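Local coordinates for antibiotic biosynthesis monooxygenase (Shewanella loihica, PDB 2RIL), which is a putative monooxygenase of the antibiotic biosynthesis monooxygenase family, with a dimeric alpha+beta barrel fold, at residues Gln63-Ala66 against Asp67-Ala71; Lys18-Ala21 against Ala22-Trp26. All coordinates share one frame; numbering follows the deposited sequence. Where two conformers were deposited one is given.

Contact 1. Residues Gln63-Ala66 against Asp67-Ala71; sequences QSEA and DFYQA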
loop_
_atom_site.group_PDB
_atom_site.type_symbol
_atom_site.label_atom_id
_atom_site.label_comp_id
_atom_site.label_asym_id
_atom_site.label_seq_id
_atom_site.Cartn_x
_atom_site.Cartn_y
_atom_site.Cartn_z
ATOM N N GLN A 63 12.446 10.397 4.803
ATOM C CA GLN A 63 12.901 10.784 6.131
ATOM C C GLN A 63 11.931 11.700 6.890
ATOM O O GLN A 63 11.884 11.700 8.120
ATOM C CB GLN A 63 14.231 11.499 5.976
ATOM C CG GLN A 63 14.903 11.797 7.305
ATOM C CD GLN A 63 15.492 10.507 7.924
ATOM O OE1 GLN A 63 16.323 9.819 7.281
ATOM N NE2 GLN A 63 15.044 10.151 9.142
ATOM N N SER A 64 11.151 12.502 6.152
ATOM C CA SER A 64 10.177 13.410 6.738
ATOM C C SER A 64 9.162 13.820 5.738
ATOM O O SER A 64 9.404 13.732 4.520
ATOM C CB SER A 64 10.891 14.685 7.239
ATOM O OG SER A 64 11.463 15.422 6.189
ATOM N N GLU A 65 8.044 14.325 6.256
ATOM C CA GLU A 65 7.025 14.943 5.415
ATOM C C GLU A 65 7.639 16.096 4.611
ATOM O O GLU A 65 7.362 16.228 3.404
ATOM C CB GLU A 65 5.871 15.513 6.259
ATOM C CG GLU A 65 4.917 14.523 6.814
ATOM C CD GLU A 65 3.819 15.172 7.642
ATOM O OE1 GLU A 65 3.131 16.045 7.114
ATOM O OE2 GLU A 65 3.657 14.799 8.806
ATOM N N ALA A 66 8.407 16.961 5.273
ATOM C CA ALA A 66 9.002 18.101 4.594
ATOM C C ALA A 66 9.818 17.664 3.394
ATOM O O ALA A 66 9.755 18.267 2.308
ATOM C CB ALA A 66 9.891 18.886 5.574
ATOM N N ASP A 67 10.660 16.641 3.585
ATOM C CA ASP A 67 11.467 16.159 2.468
ATOM C C ASP A 67 10.641 15.663 1.311
ATOM O O ASP A 67 10.907 15.975 0.118
ATOM C CB ASP A 67 12.476 15.121 2.904
ATOM C CG ASP A 67 13.580 15.677 3.754
ATOM O OD1 ASP A 67 13.805 16.874 3.704
ATOM O OD2 ASP A 67 14.309 14.909 4.449
ATOM N N PHE A 68 9.626 14.877 1.620
ATOM C CA PHE A 68 8.759 14.444 0.543
ATOM C C PHE A 68 8.069 15.590 -0.211
ATOM O O PHE A 68 8.066 15.610 -1.454
ATOM C CB PHE A 68 7.676 13.479 1.078
ATOM C CG PHE A 68 6.682 13.126 0.028
ATOM C CD1 PHE A 68 6.981 12.165 -0.908
ATOM C CD2 PHE A 68 5.510 13.837 -0.080
ATOM C CE1 PHE A 68 6.106 11.911 -1.957
ATOM C CE2 PHE A 68 4.619 13.572 -1.127
ATOM C CZ PHE A 68 4.935 12.613 -2.056
ATOM N N TYR A 69 7.487 16.536 0.536
ATOM C CA TYR A 69 6.751 17.638 -0.092
ATOM C C TYR A 69 7.662 18.503 -0.948
ATOM O O TYR A 69 7.266 18.938 -2.019
ATOM C CB TYR A 69 6.028 18.506 0.926
ATOM C CG TYR A 69 4.992 17.846 1.757
ATOM C CD1 TYR A 69 4.021 17.070 1.204
ATOM C CD2 TYR A 69 4.931 18.121 3.122
ATOM C CE1 TYR A 69 3.040 16.443 2.040
ATOM C CE2 TYR A 69 3.973 17.564 3.911
ATOM C CZ TYR A 69 3.028 16.736 3.359
ATOM O OH TYR A 69 2.092 16.218 4.236
ATOM N N GLN A 70 8.865 18.731 -0.442
ATOM C CA GLN A 70 9.893 19.494 -1.160
ATOM C C GLN A 70 10.238 18.792 -2.524
ATOM O O GLN A 70 10.302 19.435 -3.575
ATOM C CB GLN A 70 11.098 19.756 -0.179
ATOM C CG GLN A 70 10.739 20.805 0.991
ATOM C CD GLN A 70 11.717 20.893 2.248
ATOM O OE1 GLN A 70 12.847 20.395 2.229
ATOM N NE2 GLN A 70 11.239 21.526 3.345
ATOM N N ALA A 71 10.373 17.454 -2.499
ATOM C CA ALA A 71 10.732 16.629 -3.643
ATOM C C ALA A 71 9.560 16.599 -4.634
ATOM O O ALA A 71 9.744 16.705 -5.849
ATOM C CB ALA A 71 11.031 15.222 -3.176
#

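Contact 2. Residues Lys18-Ala21 against Ala22-Trp26; sequences KLEA and AIEYW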
loop_
_atom_site.group_PDB
_atom_site.type_symbol
_atom_site.label_atom_id
_atom_site.label_comp_id
_atom_site.label_asym_id
_atom_site.label_seq_id
_atom_site.Cartn_x
_atom_site.Cartn_y
_atom_site.Cartn_z
ATOM N N LYS A 18 -1.238 -2.141 -20.580
ATOM C CA LYS A 18 -0.164 -1.141 -20.543
ATOM C C LYS A 18 0.739 -1.206 -19.292
ATOM O O LYS A 18 1.342 -0.191 -18.908
ATOM C CB LYS A 18 -0.702 0.273 -20.632
ATOM C CG LYS A 18 -1.657 0.515 -21.791
ATOM C CD LYS A 18 -1.044 0.217 -23.122
ATOM C CE LYS A 18 -0.453 1.463 -23.710
ATOM N NZ LYS A 18 0.145 1.175 -25.031
ATOM N N LEU A 19 0.856 -2.383 -18.695
ATOM C CA LEU A 19 1.643 -2.507 -17.471
ATOM C C LEU A 19 3.109 -2.116 -17.662
ATOM O O LEU A 19 3.662 -1.353 -16.881
ATOM C CB LEU A 19 1.540 -3.910 -16.923
ATOM C CG LEU A 19 2.322 -4.204 -15.642
ATOM C CD1 LEU A 19 1.820 -3.307 -14.495
ATOM C CD2 LEU A 19 2.203 -5.694 -15.301
ATOM N N GLU A 20 3.740 -2.593 -18.736
ATOM C CA GLU A 20 5.164 -2.300 -18.874
ATOM C C GLU A 20 5.408 -0.815 -19.070
ATOM O O GLU A 20 6.366 -0.257 -18.533
ATOM C CB GLU A 20 5.818 -3.124 -20.001
ATOM C CG GLU A 20 7.325 -2.924 -20.104
ATOM C CD GLU A 20 8.133 -3.440 -18.923
ATOM O OE1 GLU A 20 7.659 -4.330 -18.223
ATOM O OE2 GLU A 20 9.281 -2.963 -18.664
ATOM N N ALA A 21 4.573 -0.159 -19.874
ATOM C CA ALA A 21 4.692 1.258 -20.059
ATOM C C ALA A 21 4.536 1.993 -18.727
ATOM O O ALA A 21 5.235 2.963 -18.455
ATOM C CB ALA A 21 3.651 1.777 -21.079
ATOM N N ALA A 22 3.597 1.540 -17.908
ATOM C CA ALA A 22 3.375 2.165 -16.585
ATOM C C ALA A 22 4.592 1.983 -15.692
ATOM O O ALA A 22 5.000 2.931 -15.008
ATOM C CB ALA A 22 2.142 1.560 -15.923
ATOM N N ILE A 23 5.165 0.771 -15.671
ATOM C CA ILE A 23 6.424 0.536 -14.920
ATOM C C ILE A 23 7.519 1.484 -15.340
ATOM O O ILE A 23 8.170 2.095 -14.508
ATOM C CB ILE A 23 6.903 -0.946 -14.994
ATOM C CG1 ILE A 23 5.877 -1.889 -14.337
ATOM C CG2 ILE A 23 8.287 -1.123 -14.352
ATOM C CD1 ILE A 23 6.118 -3.386 -14.703
ATOM N N GLU A 24 7.694 1.641 -16.644
ATOM C CA GLU A 24 8.808 2.435 -17.143
ATOM C C GLU A 24 8.599 3.934 -16.837
ATOM O O GLU A 24 9.548 4.638 -16.510
ATOM C CB GLU A 24 9.031 2.106 -18.642
ATOM C CG GLU A 24 9.574 0.685 -18.780
ATOM C CD GLU A 24 9.733 0.143 -20.193
ATOM O OE1 GLU A 24 9.726 0.927 -21.148
ATOM O OE2 GLU A 24 9.905 -1.106 -20.325
ATOM N N TYR A 25 7.349 4.392 -16.889
ATOM C CA TYR A 25 6.983 5.751 -16.445
ATOM C C TYR A 25 7.334 5.919 -14.970
ATOM O O TYR A 25 7.984 6.886 -14.569
ATOM C CB TYR A 25 5.467 5.971 -16.685
ATOM C CG TYR A 25 4.880 7.243 -16.127
ATOM C CD1 TYR A 25 4.328 7.292 -14.840
ATOM C CD2 TYR A 25 4.797 8.360 -16.921
ATOM C CE1 TYR A 25 3.776 8.489 -14.351
ATOM C CE2 TYR A 25 4.244 9.535 -16.453
ATOM C CZ TYR A 25 3.723 9.589 -15.185
ATOM O OH TYR A 25 3.174 10.794 -14.760
ATOM N N TRP A 26 6.942 4.933 -14.173
ATOM C CA TRP A 26 7.204 4.965 -12.754
ATOM C C TRP A 26 8.715 5.025 -12.509
ATOM O O TRP A 26 9.180 5.821 -11.683
ATOM C CB TRP A 26 6.556 3.767 -12.064
ATOM C CG TRP A 26 6.907 3.793 -10.596
ATOM C CD1 TRP A 26 6.257 4.466 -9.592
ATOM C CD2 TRP A 26 8.051 3.194 -9.977
ATOM N NE1 TRP A 26 6.887 4.274 -8.395
ATOM C CE2 TRP A 26 7.998 3.497 -8.601
ATOM C CE3 TRP A 26 9.102 2.407 -10.448
ATOM C CZ2 TRP A 26 8.962 3.060 -7.718
ATOM C CZ3 TRP A 26 10.057 1.995 -9.569
ATOM C CH2 TRP A 26 9.967 2.294 -8.204
#

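Contact 1. Residues Gln63-Ala66 against Asp67-Ala71
The carboxylate of Glu65 and the phenol ring of Tyr69, one helical turn apart, run side by side in the same direction with their planes 83° apart. At the ring, Glu65 CB lies 3.6 Å from Tyr69 CE2. Further out, Glu65 OE1 reaches to 3.1 Å from Tyr69 OH; this may be a hydrogen bond, but the hydroxyl proton has another acceptor within reach. Both side chains start with CG beside the backbone N, and Glu65 is then fully extended (chi2 180°), which brings its carboxylate level with the hydroxyl. Nearer the helix, the ring meets the backbone obliquely, with Tyr69 CD2 only 3.1 Å from Glu65 O. That carbonyl also accepts a nearly straight 2.9 Å bond from Tyr69 N.

Ser64 occupies the N-cap of helix 65-79. Its OG, held between the backbone N and the carbonyl carbon, accepts a bond of 3.0 Å from Asp67 N, while Ser64 O takes Phe68 N at 3.1 Å. The carboxylate of Asp67 passes beside the same hydroxyl, CG 3.2 Å from Ser64 OG, and OD2 brushes CB of Gln63. The ring of Phe68 meets Trp62 edge-to-face, and Glu65 packs on Ile48 of the second subunit.

The cap thus gives the Asp67 amide, in the first turn of the helix, a side-chain acceptor. Glu65 and Asp67 place two carboxylates at the N-terminal end, where the helix dipole would be expected to favour their negative charge; Glu65 OE2 has a further, long and weak ion pair with Arg95.

Contact 2. Residues Lys18-Ala21 against Ala22-Trp26
Glu20 has CG anti to its own nitrogen (chi1 -176°), and a bend at chi2 (66°) brings its carboxylate next to that of Glu24, whose chain leaves with CG beside the backbone N and, staying extended, reaches back along the helix. The two acids cross with their planes 73° apart, and Glu20 OE2 comes within 2.6 Å of Glu24 OE2. Two carboxylate oxygens this close would repel if both were charged; one of the acids probably holds a proton, although the geometry does not establish which. Glu24 OE2 also lies 3.2 Å from CG of Glu20.

On the adjoining flank, Leu19 and Ile23 make the apolar counterpart of this pair: Leu19 CG lies 4.0 Å from Ile23 CD1. Glu20 OE1 is 4.0 Å from the same methyl, Ile23 CD1, roughly at right angles to the approach of Leu19. Beneath the side chains the first helical bonds run from Ala22 N to Lys18 O (3.0 Å) through Tyr25 N to Ala21 O.

These first two turns set Leu19 and Ala22 against Leu56 of strand 56-62 and Ile23 against Ile97 of the second subunit, with Glu20 and Glu24 paired on an exposed flank where Glu20 also packs on Arg98 of that subunit. They belong to the first sheet-covering helix of the ferredoxin-like fold seen in dimeric alpha+beta barrel proteins.

The two contacts form the opening turns of the chain's two long helices, 19-33 (contact 2) and 65-79 (contact 1), which pack against the four-stranded antiparallel sheet. They lie on opposite sides of the chain's centre, their own centres 25 Å apart and their nearest atoms about 10 Å apart, so they do not touch. Helix 19-33 runs on from contact 2 to Met33, which touches Phe68 and Ala71 of contact 1. Both also reach the second subunit, contact 1 through Glu65 and contact 2 through Glu20, Ile23 and Trp26. Neither can be tied to a defined catalytic site.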